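Local coordinates for protein cryptic loci regulator 2 (Schizosaccharomyces pombe 972h-, PDB 5IKJ) that promotes transcriptional silencing of heterochromatin upstream of histone deacetylases, as a subunit of the SHREC repressor complex needed for deacetylation and nucleosome positioning at silenced loci, at residues R178-V183 against C206-G211; W19-S24 against Y172-G177; L42-H47 against Q152-D157. All coordinates share one frame; numbering follows the deposited sequence.

Interaction 1 of 3, residues R178-V183 against C206-G211; sequences RPFRSV and CVLCSG. With ZN (zinc ion), chain C.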
loop_
_atom_site.group_PDB
_atom_site.type_symbol
_atom_site.label_atom_id
_atom_site.label_comp_id
_atom_site.label_asym_id
_atom_site.label_seq_id
_atom_site.Cartn_x
_atom_site.Cartn_y
_atom_site.Cartn_z
ATOM N N ARG A 178 -10.078 -11.835 -31.156
ATOM C CA ARG A 178 -9.340 -10.656 -31.566
ATOM C C ARG A 178 -7.897 -10.722 -31.079
ATOM O O ARG A 178 -7.607 -11.337 -30.049
ATOM C CB ARG A 178 -10.004 -9.390 -31.019
ATOM C CG ARG A 178 -11.367 -9.127 -31.623
ATOM C CD ARG A 178 -12.018 -7.889 -31.043
ATOM N NE ARG A 178 -13.396 -7.752 -31.505
ATOM C CZ ARG A 178 -14.100 -6.627 -31.453
ATOM N NH1 ARG A 178 -13.557 -5.517 -30.969
ATOM N NH2 ARG A 178 -15.348 -6.608 -31.897
ATOM N N PRO A 179 -6.975 -10.101 -31.807
ATOM C CA PRO A 179 -5.571 -10.115 -31.393
ATOM C C PRO A 179 -5.252 -9.017 -30.394
ATOM O O PRO A 179 -5.919 -7.984 -30.331
ATOM C CB PRO A 179 -4.822 -9.877 -32.708
ATOM C CG PRO A 179 -5.760 -9.020 -33.495
ATOM C CD PRO A 179 -7.152 -9.464 -33.125
ATOM N N PHE A 180 -4.214 -9.264 -29.598
ATOM C CA PHE A 180 -3.530 -8.203 -28.865
ATOM C C PHE A 180 -2.501 -7.597 -29.811
ATOM O O PHE A 180 -1.527 -8.260 -30.183
ATOM C CB PHE A 180 -2.858 -8.735 -27.601
ATOM C CG PHE A 180 -3.817 -9.130 -26.510
ATOM C CD1 PHE A 180 -4.361 -8.176 -25.666
ATOM C CD2 PHE A 180 -4.153 -10.460 -26.313
ATOM C CE1 PHE A 180 -5.234 -8.538 -24.654
ATOM C CE2 PHE A 180 -5.024 -10.828 -25.303
ATOM C CZ PHE A 180 -5.564 -9.868 -24.473
ATOM N N ARG A 181 -2.714 -6.345 -30.209
ATOM C CA ARG A 181 -1.894 -5.725 -31.241
ATOM C C ARG A 181 -0.595 -5.139 -30.704
ATOM O O ARG A 181 0.220 -4.652 -31.494
ATOM C CB ARG A 181 -2.700 -4.644 -31.962
ATOM C CG ARG A 181 -4.044 -5.146 -32.460
ATOM C CD ARG A 181 -4.645 -4.221 -33.497
ATOM N NE ARG A 181 -5.965 -4.677 -33.923
ATOM C CZ ARG A 181 -6.588 -4.257 -35.020
ATOM N NH1 ARG A 181 -6.013 -3.370 -35.821
ATOM N NH2 ARG A 181 -7.788 -4.734 -35.319
ATOM N N SER A 182 -0.380 -5.180 -29.392
ATOM C CA SER A 182 0.884 -4.772 -28.801
ATOM C C SER A 182 1.165 -5.658 -27.598
ATOM O O SER A 182 0.246 -6.209 -26.986
ATOM C CB SER A 182 0.869 -3.298 -28.371
ATOM O OG SER A 182 0.147 -3.126 -27.164
ATOM N N VAL A 183 2.451 -5.802 -27.271
ATOM C CA VAL A 183 2.827 -6.550 -26.076
ATOM C C VAL A 183 2.251 -5.886 -24.836
ATOM O O VAL A 183 1.976 -6.555 -23.832
ATOM C CB VAL A 183 4.361 -6.676 -25.987
ATOM C CG1 VAL A 183 5.010 -5.301 -25.852
ATOM C CG2 VAL A 183 4.758 -7.580 -24.829
ATOM N N CYS A 206 -7.570 -5.917 -19.263
ATOM C CA CYS A 206 -7.080 -5.843 -20.630
ATOM C C CYS A 206 -8.176 -5.345 -21.568
ATOM O O CYS A 206 -9.367 -5.371 -21.250
ATOM C CB CYS A 206 -6.566 -7.207 -21.094
ATOM S SG CYS A 206 -7.782 -8.215 -21.972
ATOM N N VAL A 207 -7.753 -4.902 -22.754
ATOM C CA VAL A 207 -8.669 -4.232 -23.671
ATOM C C VAL A 207 -9.719 -5.199 -24.199
ATOM O O VAL A 207 -10.857 -4.799 -24.472
ATOM C CB VAL A 207 -7.892 -3.582 -24.834
ATOM C CG1 VAL A 207 -8.796 -2.625 -25.603
ATOM C CG2 VAL A 207 -6.652 -2.850 -24.330
ATOM N N LEU A 208 -9.369 -6.477 -24.352
ATOM C CA LEU A 208 -10.279 -7.422 -24.988
ATOM C C LEU A 208 -11.328 -7.958 -24.021
ATOM O O LEU A 208 -12.408 -8.370 -24.458
ATOM C CB LEU A 208 -9.484 -8.575 -25.605
ATOM C CG LEU A 208 -8.492 -8.184 -26.707
ATOM C CD1 LEU A 208 -7.794 -9.419 -27.257
ATOM C CD2 LEU A 208 -9.172 -7.419 -27.836
ATOM N N CYS A 209 -11.041 -7.960 -22.720
ATOM C CA CYS A 209 -12.039 -8.343 -21.729
ATOM C C CYS A 209 -12.847 -7.157 -21.227
ATOM O O CYS A 209 -14.002 -7.332 -20.824
ATOM C CB CYS A 209 -11.369 -9.027 -20.532
ATOM S SG CYS A 209 -10.323 -10.439 -20.959
ATOM N N SER A 210 -12.270 -5.952 -21.249
ATOM C CA SER A 210 -12.893 -4.784 -20.647
ATOM C C SER A 210 -13.382 -3.751 -21.651
ATOM O O SER A 210 -14.223 -2.922 -21.292
ATOM C CB SER A 210 -11.910 -4.102 -19.683
ATOM O OG SER A 210 -11.601 -4.949 -18.591
ATOM N N GLY A 211 -12.888 -3.777 -22.885
ATOM C CA GLY A 211 -13.256 -2.771 -23.862
ATOM C C GLY A 211 -13.090 -1.355 -23.347
ATOM O O GLY A 211 -11.979 -0.940 -23.006
HETATM ZN ZN ZN C . -8.104 -9.924 -20.346
#

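Interaction 2 of 3, residues W19-S24 against Y172-G177; sequences WSDGRS and YGHPSG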
loop_
_atom_site.group_PDB
_atom_site.type_symbol
_atom_site.label_atom_id
_atom_site.label_comp_id
_atom_site.label_asym_id
_atom_site.label_seq_id
_atom_site.Cartn_x
_atom_site.Cartn_y
_atom_site.Cartn_z
ATOM N N TRP A 19 -2.127 -22.034 -16.203
ATOM C CA TRP A 19 -3.323 -22.268 -16.997
ATOM C C TRP A 19 -3.440 -21.184 -18.061
ATOM O O TRP A 19 -2.810 -20.127 -17.974
ATOM C CB TRP A 19 -4.585 -22.295 -16.123
ATOM C CG TRP A 19 -5.196 -20.948 -15.896
ATOM C CD1 TRP A 19 -4.769 -19.987 -15.027
ATOM C CD2 TRP A 19 -6.359 -20.416 -16.544
ATOM N NE1 TRP A 19 -5.590 -18.886 -15.097
ATOM C CE2 TRP A 19 -6.573 -19.125 -16.021
ATOM C CE3 TRP A 19 -7.235 -20.904 -17.516
ATOM C CZ2 TRP A 19 -7.630 -18.317 -16.438
ATOM C CZ3 TRP A 19 -8.282 -20.100 -17.930
ATOM C CH2 TRP A 19 -8.470 -18.822 -17.391
ATOM N N SER A 20 -4.265 -21.460 -19.069
ATOM C CA SER A 20 -4.431 -20.555 -20.197
ATOM C C SER A 20 -5.841 -20.684 -20.752
ATOM O O SER A 20 -6.368 -21.791 -20.882
ATOM C CB SER A 20 -3.408 -20.849 -21.302
ATOM O OG SER A 20 -3.798 -20.253 -22.526
ATOM N N ASP A 21 -6.443 -19.540 -21.076
ATOM C CA ASP A 21 -7.733 -19.494 -21.748
ATOM C C ASP A 21 -7.597 -19.468 -23.266
ATOM O O ASP A 21 -8.604 -19.308 -23.965
ATOM C CB ASP A 21 -8.522 -18.265 -21.283
ATOM C CG ASP A 21 -7.907 -16.963 -21.761
ATOM O OD1 ASP A 21 -6.681 -16.934 -22.007
ATOM O OD2 ASP A 21 -8.647 -15.966 -21.891
ATOM N N GLY A 22 -6.383 -19.628 -23.786
ATOM C CA GLY A 22 -6.177 -19.512 -25.217
ATOM C C GLY A 22 -6.965 -20.547 -25.996
ATOM O O GLY A 22 -7.188 -21.669 -25.538
ATOM N N ARG A 23 -7.389 -20.155 -27.196
ATOM C CA ARG A 23 -8.128 -21.030 -28.097
ATOM C C ARG A 23 -7.405 -21.065 -29.434
ATOM O O ARG A 23 -7.272 -20.033 -30.099
ATOM C CB ARG A 23 -9.573 -20.556 -28.275
ATOM C CG ARG A 23 -10.367 -20.533 -26.980
ATOM C CD ARG A 23 -11.870 -20.531 -27.222
ATOM N NE ARG A 23 -12.454 -21.857 -27.018
ATOM C CZ ARG A 23 -13.007 -22.615 -27.964
ATOM N NH1 ARG A 23 -13.085 -22.198 -29.222
ATOM N NH2 ARG A 23 -13.498 -23.805 -27.645
ATOM N N SER A 24 -6.937 -22.254 -29.822
ATOM C CA SER A 24 -6.182 -22.391 -31.062
ATOM C C SER A 24 -6.991 -21.938 -32.272
ATOM O O SER A 24 -6.418 -21.434 -33.244
ATOM C CB SER A 24 -5.737 -23.842 -31.242
ATOM O OG SER A 24 -6.855 -24.703 -31.375
ATOM N N TYR A 172 -2.668 -13.684 -31.226
ATOM C CA TYR A 172 -3.999 -14.273 -31.238
ATOM C C TYR A 172 -4.106 -15.359 -30.171
ATOM O O TYR A 172 -3.105 -15.850 -29.644
ATOM C CB TYR A 172 -4.324 -14.862 -32.611
ATOM C CG TYR A 172 -4.690 -13.840 -33.668
ATOM C CD1 TYR A 172 -3.708 -13.176 -34.393
ATOM C CD2 TYR A 172 -6.019 -13.554 -33.953
ATOM C CE1 TYR A 172 -4.041 -12.247 -35.365
ATOM C CE2 TYR A 172 -6.362 -12.627 -34.923
ATOM C CZ TYR A 172 -5.368 -11.978 -35.625
ATOM O OH TYR A 172 -5.702 -11.057 -36.592
ATOM N N GLY A 173 -5.347 -15.733 -29.860
ATOM C CA GLY A 173 -5.608 -16.752 -28.862
ATOM C C GLY A 173 -6.729 -16.383 -27.914
ATOM O O GLY A 173 -7.373 -17.259 -27.331
ATOM N N HIS A 174 -6.977 -15.088 -27.757
ATOM C CA HIS A 174 -7.990 -14.637 -26.817
ATOM C C HIS A 174 -9.363 -15.156 -27.243
ATOM O O HIS A 174 -9.681 -15.159 -28.439
ATOM C CB HIS A 174 -8.002 -13.110 -26.741
ATOM C CG HIS A 174 -8.816 -12.565 -25.610
ATOM N ND1 HIS A 174 -10.158 -12.276 -25.728
ATOM C CD2 HIS A 174 -8.477 -12.256 -24.336
ATOM C CE1 HIS A 174 -10.610 -11.811 -24.578
ATOM N NE2 HIS A 174 -9.609 -11.790 -23.716
ATOM N N PRO A 175 -10.200 -15.603 -26.300
ATOM C CA PRO A 175 -11.492 -16.198 -26.689
ATOM C C PRO A 175 -12.351 -15.313 -27.578
ATOM O O PRO A 175 -13.163 -15.835 -28.354
ATOM C CB PRO A 175 -12.172 -16.459 -25.337
ATOM C CG PRO A 175 -11.055 -16.611 -24.374
ATOM C CD PRO A 175 -9.972 -15.688 -24.846
ATOM N N SER A 176 -12.209 -13.989 -27.491
ATOM C CA SER A 176 -13.017 -13.100 -28.317
ATOM C C SER A 176 -12.700 -13.227 -29.801
ATOM O O SER A 176 -13.460 -12.709 -30.627
ATOM C CB SER A 176 -12.818 -11.648 -27.877
ATOM O OG SER A 176 -11.512 -11.191 -28.190
ATOM N N GLY A 177 -11.607 -13.900 -30.158
ATOM C CA GLY A 177 -11.184 -13.990 -31.537
ATOM C C GLY A 177 -10.360 -12.820 -32.021
ATOM O O GLY A 177 -9.967 -12.806 -33.195
#

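Interaction 3 of 3, residues L42-H47 against Q152-D157; sequences LKPLPH and QLYQRD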
loop_
_atom_site.group_PDB
_atom_site.type_symbol
_atom_site.label_atom_id
_atom_site.label_comp_id
_atom_site.label_asym_id
_atom_site.label_seq_id
_atom_site.Cartn_x
_atom_site.Cartn_y
_atom_site.Cartn_z
ATOM N N LEU A 42 0.378 -11.414 -42.527
ATOM C CA LEU A 42 0.764 -11.855 -41.194
ATOM C C LEU A 42 1.838 -12.925 -41.316
ATOM O O LEU A 42 1.698 -13.867 -42.103
ATOM C CB LEU A 42 -0.442 -12.394 -40.417
ATOM C CG LEU A 42 -1.409 -11.363 -39.830
ATOM C CD1 LEU A 42 -2.613 -12.061 -39.217
ATOM C CD2 LEU A 42 -0.718 -10.494 -38.793
ATOM N N LYS A 43 2.901 -12.775 -40.537
ATOM C CA LYS A 43 4.047 -13.682 -40.580
ATOM C C LYS A 43 4.217 -14.344 -39.221
ATOM O O LYS A 43 4.552 -13.652 -38.240
ATOM C CB LYS A 43 5.308 -12.913 -40.972
ATOM C CG LYS A 43 6.605 -13.690 -40.828
ATOM C CD LYS A 43 7.746 -12.941 -41.497
ATOM C CE LYS A 43 9.099 -13.368 -40.958
ATOM N NZ LYS A 43 10.213 -12.808 -41.774
ATOM N N PRO A 44 3.999 -15.654 -39.092
ATOM C CA PRO A 44 4.136 -16.291 -37.776
ATOM C C PRO A 44 5.546 -16.152 -37.225
ATOM O O PRO A 44 6.534 -16.297 -37.948
ATOM C CB PRO A 44 3.783 -17.758 -38.051
ATOM C CG PRO A 44 2.990 -17.739 -39.309
ATOM C CD PRO A 44 3.539 -16.607 -40.117
ATOM N N LEU A 45 5.633 -15.868 -35.926
ATOM C CA LEU A 45 6.910 -15.786 -35.225
ATOM C C LEU A 45 7.014 -16.952 -34.250
ATOM O O LEU A 45 6.435 -16.895 -33.154
ATOM C CB LEU A 45 7.042 -14.452 -34.483
ATOM C CG LEU A 45 7.106 -13.182 -35.339
ATOM C CD1 LEU A 45 7.333 -11.965 -34.456
ATOM C CD2 LEU A 45 8.193 -13.272 -36.404
ATOM N N PRO A 46 7.728 -18.023 -34.587
ATOM C CA PRO A 46 7.768 -19.192 -33.702
ATOM C C PRO A 46 8.622 -18.934 -32.469
ATOM O O PRO A 46 9.271 -17.897 -32.320
ATOM C CB PRO A 46 8.377 -20.279 -34.588
ATOM C CG PRO A 46 9.258 -19.527 -35.520
ATOM C CD PRO A 46 8.537 -18.234 -35.802
ATOM N N HIS A 47 8.608 -19.922 -31.571
ATOM C CA HIS A 47 9.360 -19.822 -30.324
ATOM C C HIS A 47 10.816 -19.443 -30.571
ATOM O O HIS A 47 11.398 -18.657 -29.816
ATOM C CB HIS A 47 9.282 -21.151 -29.566
ATOM C CG HIS A 47 10.064 -21.166 -28.290
ATOM N ND1 HIS A 47 9.514 -20.821 -27.075
ATOM C CD2 HIS A 47 11.357 -21.481 -28.041
ATOM C CE1 HIS A 47 10.433 -20.925 -26.132
ATOM N NE2 HIS A 47 11.561 -21.324 -26.692
ATOM N N GLN A 152 -0.619 -17.528 -30.267
ATOM C CA GLN A 152 0.285 -17.512 -31.411
ATOM C C GLN A 152 0.674 -16.076 -31.729
ATOM O O GLN A 152 -0.192 -15.202 -31.840
ATOM C CB GLN A 152 -0.364 -18.169 -32.634
ATOM C CG GLN A 152 0.563 -18.314 -33.832
ATOM C CD GLN A 152 1.720 -19.255 -33.567
ATOM O OE1 GLN A 152 2.884 -18.860 -33.639
ATOM N NE2 GLN A 152 1.407 -20.509 -33.263
ATOM N N LEU A 153 1.974 -15.839 -31.874
ATOM C CA LEU A 153 2.504 -14.515 -32.170
ATOM C C LEU A 153 2.696 -14.341 -33.673
ATOM O O LEU A 153 2.941 -15.305 -34.403
ATOM C CB LEU A 153 3.832 -14.301 -31.442
ATOM C CG LEU A 153 4.502 -12.934 -31.582
ATOM C CD1 LEU A 153 3.688 -11.855 -30.885
ATOM C CD2 LEU A 153 5.917 -12.988 -31.029
ATOM N N TYR A 154 2.583 -13.094 -34.129
ATOM C CA TYR A 154 2.696 -12.779 -35.546
ATOM C C TYR A 154 3.356 -11.420 -35.722
ATOM O O TYR A 154 3.272 -10.553 -34.848
ATOM C CB TYR A 154 1.328 -12.753 -36.240
ATOM C CG TYR A 154 0.593 -14.071 -36.241
ATOM C CD1 TYR A 154 -0.133 -14.483 -35.131
ATOM C CD2 TYR A 154 0.608 -14.893 -37.357
ATOM C CE1 TYR A 154 -0.813 -15.682 -35.131
ATOM C CE2 TYR A 154 -0.068 -16.096 -37.366
ATOM C CZ TYR A 154 -0.777 -16.487 -36.250
ATOM O OH TYR A 154 -1.452 -17.686 -36.254
ATOM N N GLN A 155 4.013 -11.247 -36.867
ATOM C CA GLN A 155 4.446 -9.939 -37.342
ATOM C C GLN A 155 3.504 -9.493 -38.452
ATOM O O GLN A 155 3.250 -10.251 -39.394
ATOM C CB GLN A 155 5.883 -9.985 -37.867
ATOM C CG GLN A 155 6.481 -8.611 -38.147
ATOM C CD GLN A 155 7.911 -8.680 -38.655
ATOM O OE1 GLN A 155 8.859 -8.467 -37.900
ATOM N NE2 GLN A 155 8.070 -8.971 -39.942
ATOM N N ARG A 156 2.981 -8.275 -38.338
ATOM C CA ARG A 156 2.085 -7.721 -39.346
ATOM C C ARG A 156 2.697 -6.460 -39.935
ATOM O O ARG A 156 3.138 -5.573 -39.196
ATOM C CB ARG A 156 0.706 -7.398 -38.768
ATOM C CG ARG A 156 -0.360 -7.234 -39.847
ATOM C CD ARG A 156 -1.706 -6.843 -39.264
ATOM N NE ARG A 156 -1.804 -5.405 -39.019
ATOM C CZ ARG A 156 -2.639 -4.571 -39.635
ATOM N NH1 ARG A 156 -2.631 -3.283 -39.318
ATOM N NH2 ARG A 156 -3.489 -5.004 -40.557
ATOM N N ASP A 157 2.715 -6.386 -41.261
ATOM C CA ASP A 157 3.148 -5.185 -41.953
ATOM C C ASP A 157 2.027 -4.154 -41.964
ATOM O O ASP A 157 0.842 -4.492 -42.025
ATOM C CB ASP A 157 3.565 -5.515 -43.386
ATOM C CG ASP A 157 4.653 -6.569 -43.447
ATOM O OD1 ASP A 157 5.512 -6.592 -42.541
ATOM O OD2 ASP A 157 4.646 -7.376 -44.400
HETATM O O HOH W 1 4.315 -17.776 -31.586
#

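Interaction 1 of 3, residues R178-V183 against C206-G211
Cys-206 SG is gripped from several directions: it binds the zinc ion at 2.4 Å, accepts a hydrogen bond from Cys-209 N (3.4 Å, N-H...S angle 151°), and meets the rim of the Phe-180 ring, with Phe-180 CE1 3.7 Å away. It lies near the ring plane, so the sulfur-aromatic contact is edge-on, and CZ shares the rim with CE1. The bond from Cys-209 N is also a helix cap, with Cys-206 at the N-cap position before helix 207-210. Such N-H...S bonding within a CxxC pair is familiar from zinc knuckles. Here Cys-209 SG is a second ligand of the metal, and His-189 and Cys-204 complete a site of three cysteines and one histidine. Two residues on from Cys-206, Leu-208 reaches out from the same short helix toward the loop 178-183. Its CD1 sits over the centre of the Phe-180 ring, 3.6 Å from the centroid and 10° off the normal, a CH-pi contact made by a single methyl group. The same methyl comes within 3.4 Å of Arg-178 O, while the other branch, CD2, rests on Arg-178 CB at 3.8 Å. With CG of Leu-208 anti to its own carbonyl carbon (chi1 -62°), CD1 is directed over the ring and against Arg-178 O, and CD2 onto Arg-178 CB. Beyond CB the extended Arg-178 chain leads away from the helix. Phe-180 is also tied through its backbone to Leu-171 of strand 168-172.

Interaction 2 of 3, residues W19-S24 against Y172-G177
The side chains of Asp-21 and Pro-175 cross at about a right angle. OD2 leads the approach, with Asp-21 OD2 3.3 Å from Pro-175 CD and 3.5 Å from Pro-175 CG. Asp-21 CG stands between the backbone N and the carbonyl carbon (chi1 69°), which brings the carboxylate closer to the segment 172-177 than its CB bond alone would. Alongside, Arg-23 N donates to Gly-173 O at 2.9 Å, in the carbonyl plane and on a lone pair, and Gly-22 CA adds a C-H...O contact to the same oxygen. The chain on this side is shaped by an ST turn, in which Gly-22 N donates to Ser-20 OG. The other segment holds a type I turn from His-174 to Gly-177, where Pro-175 CD lies 3.4 Å above the plane of the His-174 ring, offset toward its rim. The polar ends of Asp-21 have partners beyond the two segments: OD1 bonds to Tyr-151 OH and OD2 to His-189 NE2. Since His-189 binds zinc through ND1, Asp-21 is a second-shell residue that is placed to hold the rotation of that imidazole and may polarise it toward the metal.

Interaction 3 of 3, residues L42-H47 against Q152-D157
Leu-45 packs across Leu-153 and follows the second chain toward Gln-155. Its CB lies 3.9 Å from Leu-153 CD2, and CG comes next, passing over the backbone 4.0 Å from Gln-155 N. At the end of the chain, Leu-45 CD1 meets Leu-153 CD2 at 3.8 Å, so that one methyl of Leu-153 serves both ends of this branch. CG is anti to the carbonyl carbon (chi1 -65°), which lays the leucine against Leu-153, which also touches Tyr-55 of helix 50-67. The backbone beneath is an antiparallel ladder joining the outermost strand 42-44 to the central strand 152-156 of a three-stranded sheet that 168-172 completes. Lys-43 and Gln-155 form the hydrogen-bonded pair, each N donating to the other's O at 2.8 Å. Leu-45 N then reaches Leu-153 O with a nearly straight N-H...O line (177°), although the donor stands well above the carbonyl plane. Leu-42, Pro-44, Tyr-154 and Arg-156 share one face, where Pro-44 CG touches Tyr-154 CE2 at 4.0 Å and Leu-42 CD2 lies on the aliphatic stem of Arg-156. Past the ladder a water takes over, donating to Leu-45 O and to Gln-152 OE1 (2.7 Å) while accepting from Leu-153 N. Asn-52 also donates to Leu-45 O.

In the fold
Interaction 2 adjoins the small sheet of interaction 3 through Tyr-172, the last residue of strand 168-172: Tyr-172 N probably bonds to Gln-152 O, and Tyr-172 packs on Tyr-154. Interaction 3, nested inside the loop that interaction 2 closes, is mainly backbone ladder with apolar side chains packed alongside. Interactions 1 and 2 lie on successive parts of the chain leaving strand 168-172, and meet where His-174 touches Phe-180, Leu-208 and Cys-209 beside the zinc. Interaction 1 supplies first-shell thiolates and apolar packing without a hydrogen bond between its segments; interaction 2 supplies the second shell. All three are partly buried, with buried residues beside exposed ones.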